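Local coordinates for protein D-threo-3-hydroxyaspartate dehydratase (Delftia, PDB 3WQC) that catalyses the pyridoxal-phosphate-dependent deamination of D-threo-3-hydroxyaspartate to oxaloacetate and ammonium and also acts on D-serine, at residues S185-D190 with S227-L232. Residues are numbered along the deposited sequence; the frame is centred on the assembly and turned at random.
With PLP (pyridoxal-5'-phosphate), chain J.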
loop_
_atom_site.group_PDB
_atom_site.type_symbol
_atom_site.label_atom_id
_atom_site.label_comp_id
_atom_site.label_asym_id
_atom_site.label_seq_id
_atom_site.Cartn_x
_atom_site.Cartn_y
_atom_site.Cartn_z
ATOM N N SER B 185 -6.757 12.038 16.873
ATOM C CA SER B 185 -6.936 11.111 17.988
ATOM C C SER B 185 -8.397 10.684 18.020
ATOM O O SER B 185 -8.677 9.701 18.747
ATOM C CB SER B 185 -6.595 11.729 19.353
ATOM O OG SER B 185 -7.544 12.752 19.716
ATOM N N SER B 186 -9.302 11.273 17.226
ATOM C CA SER B 186 -10.706 10.811 17.160
ATOM C C SER B 186 -10.777 9.321 16.698
ATOM O O SER B 186 -11.785 8.622 17.007
ATOM C CB SER B 186 -11.524 11.709 16.236
ATOM O OG SER B 186 -11.093 11.516 14.864
ATOM N N TYR B 187 -9.727 8.830 16.043
ATOM C CA TYR B 187 -9.771 7.444 15.509
ATOM C C TYR B 187 -9.591 6.440 16.588
ATOM O O TYR B 187 -9.816 5.260 16.362
ATOM C CB TYR B 187 -8.671 7.281 14.478
ATOM C CG TYR B 187 -9.074 7.826 13.106
ATOM C CD1 TYR B 187 -9.500 9.165 12.892
ATOM C CD2 TYR B 187 -8.992 6.983 11.970
ATOM C CE1 TYR B 187 -9.805 9.645 11.615
ATOM C CE2 TYR B 187 -9.335 7.460 10.700
ATOM C CZ TYR B 187 -9.722 8.767 10.510
ATOM O OH TYR B 187 -10.067 9.189 9.252
ATOM N N GLU B 188 -9.216 6.899 17.803
ATOM C CA GLU B 188 -9.084 5.974 18.944
ATOM C C GLU B 188 -10.413 5.847 19.692
ATOM O O GLU B 188 -10.466 5.049 20.657
ATOM C CB GLU B 188 -7.978 6.487 19.885
ATOM C CG GLU B 188 -6.537 6.441 19.286
ATOM C CD GLU B 188 -5.664 7.559 19.854
ATOM O OE1 GLU B 188 -5.810 7.959 21.049
ATOM O OE2 GLU B 188 -4.842 8.095 19.081
ATOM N N LEU B 189 -11.468 6.574 19.319
ATOM C CA LEU B 189 -12.707 6.636 20.126
ATOM C C LEU B 189 -13.766 5.759 19.471
ATOM O O LEU B 189 -13.627 5.373 18.283
ATOM C CB LEU B 189 -13.244 8.096 20.150
ATOM C CG LEU B 189 -12.187 9.027 20.845
ATOM C CD1 LEU B 189 -12.684 10.477 20.869
ATOM C CD2 LEU B 189 -11.705 8.529 22.221
ATOM N N ASP B 190 -14.845 5.506 20.205
ATOM C CA ASP B 190 -15.909 4.648 19.716
ATOM C C ASP B 190 -17.261 4.840 20.375
ATOM O O ASP B 190 -18.123 3.926 20.278
ATOM C CB ASP B 190 -15.493 3.140 19.699
ATOM C CG ASP B 190 -15.235 2.598 21.087
ATOM O OD1 ASP B 190 -15.599 3.286 22.048
ATOM O OD2 ASP B 190 -14.856 1.397 21.240
ATOM N N SER B 227 -11.673 16.127 11.303
ATOM C CA SER B 227 -11.407 14.749 10.916
ATOM C C SER B 227 -12.849 14.281 10.609
ATOM O O SER B 227 -13.824 14.917 11.046
ATOM C CB SER B 227 -10.778 13.940 12.058
ATOM O OG SER B 227 -11.694 13.840 13.164
ATOM N N THR B 228 -13.016 13.156 9.920
ATOM C CA THR B 228 -14.375 12.720 9.592
ATOM C C THR B 228 -15.157 12.495 10.911
ATOM O O THR B 228 -16.303 12.923 11.003
ATOM C CB THR B 228 -14.335 11.475 8.639
ATOM O OG1 THR B 228 -14.150 12.001 7.330
ATOM C CG2 THR B 228 -15.718 10.750 8.687
ATOM N N PRO B 229 -14.580 11.763 11.896
ATOM C CA PRO B 229 -15.440 11.511 13.107
ATOM C C PRO B 229 -15.865 12.824 13.815
ATOM O O PRO B 229 -17.001 12.916 14.292
ATOM C CB PRO B 229 -14.540 10.654 13.983
ATOM C CG PRO B 229 -13.577 9.954 12.958
ATOM C CD PRO B 229 -13.308 11.009 11.929
ATOM N N THR B 230 -14.928 13.780 13.979
ATOM C CA THR B 230 -15.307 15.027 14.706
ATOM C C THR B 230 -16.171 15.897 13.828
ATOM O O THR B 230 -17.024 16.618 14.350
ATOM C CB THR B 230 -14.104 15.843 15.199
ATOM O OG1 THR B 230 -13.168 16.056 14.110
ATOM C CG2 THR B 230 -13.398 15.058 16.313
ATOM N N ALA B 231 -16.011 15.849 12.495
ATOM C CA ALA B 231 -16.959 16.619 11.625
ATOM C C ALA B 231 -18.406 16.182 11.854
ATOM O O ALA B 231 -19.345 16.994 11.868
ATOM C CB ALA B 231 -16.627 16.527 10.143
ATOM N N LEU B 232 -18.573 14.857 11.962
ATOM C CA LEU B 232 -19.906 14.262 12.121
ATOM C C LEU B 232 -20.474 14.348 13.533
ATOM O O LEU B 232 -21.696 14.238 13.742
ATOM C CB LEU B 232 -19.900 12.823 11.636
ATOM C CG LEU B 232 -19.680 12.731 10.089
ATOM C CD1 LEU B 232 -19.423 11.249 9.673
ATOM C CD2 LEU B 232 -20.803 13.377 9.260
HETATM N N1 PLP J . -7.066 17.302 7.840
HETATM C C2 PLP J . -5.805 16.829 7.771
HETATM C C2A PLP J . -4.627 17.721 8.087
HETATM C C3 PLP J . -5.600 15.457 7.372
HETATM O O3 PLP J . -4.359 15.002 7.280
HETATM C C4 PLP J . -6.761 14.653 7.094
HETATM C C4A PLP J . -6.565 13.308 6.661
HETATM C C5 PLP J . -8.056 15.243 7.194
HETATM C C6 PLP J . -8.163 16.565 7.646
HETATM C C5A PLP J . -9.303 14.440 6.918
HETATM O O4P PLP J . -9.457 13.402 7.992
HETATM P P PLP J . -10.467 12.195 7.692
HETATM O O1P PLP J . -11.688 12.875 7.196
HETATM O O2P PLP J . -10.656 11.578 9.034
HETATM O O3P PLP J . -9.898 11.322 6.650
#
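Ser186 and Pro229 bring the two backbones to 6.3 Å between their CA atoms, where the 3-10 turn 185-188 meets the first turn of the helix starting at Thr228. The hydroxyls of Ser186 and Ser227, the N-cap residue, meet end to end in a hydrogen bond, OG to OG 2.9 Å, with either able to donate. In both, OG between backbone N and carbonyl carbon (chi1 69° and 64°) turns the hydroxyl toward its partner. Pro229 lies alongside, its CG 3.5 Å from Ser186 OG, and Thr230 CG2 rests on Ser186 CB. In the alanine racemase-like TIM barrel, the loop after strand 175-180 and the helix start after the adjacent parallel strand 222-225 grip the cofactor phosphate. Thr228 N donates to PLP O2P at 3.0 Å in a practically linear bond (N-H...O 179°), as expected at a phosphate-binding helix N-terminus; Thr228 OG1 donates to PLP O1P at 2.6 Å. Tyr187 OH donates to the same O2P in a very short bond of 2.5 Å, with O2P at the ring edge, in its plane. Its CE1 lies 3.8 Å from Pro229 CD, the two side chains crossing at about a right angle. A phenylalanine in place of Tyr187 lacks the OH and would probably leave the phosphate without its hold from 185-190. Arg151, Arg244, Gly246 and Val247 also bind PLP, and Met255 of helix 253-258 touches Tyr187, Thr228 and Pro229.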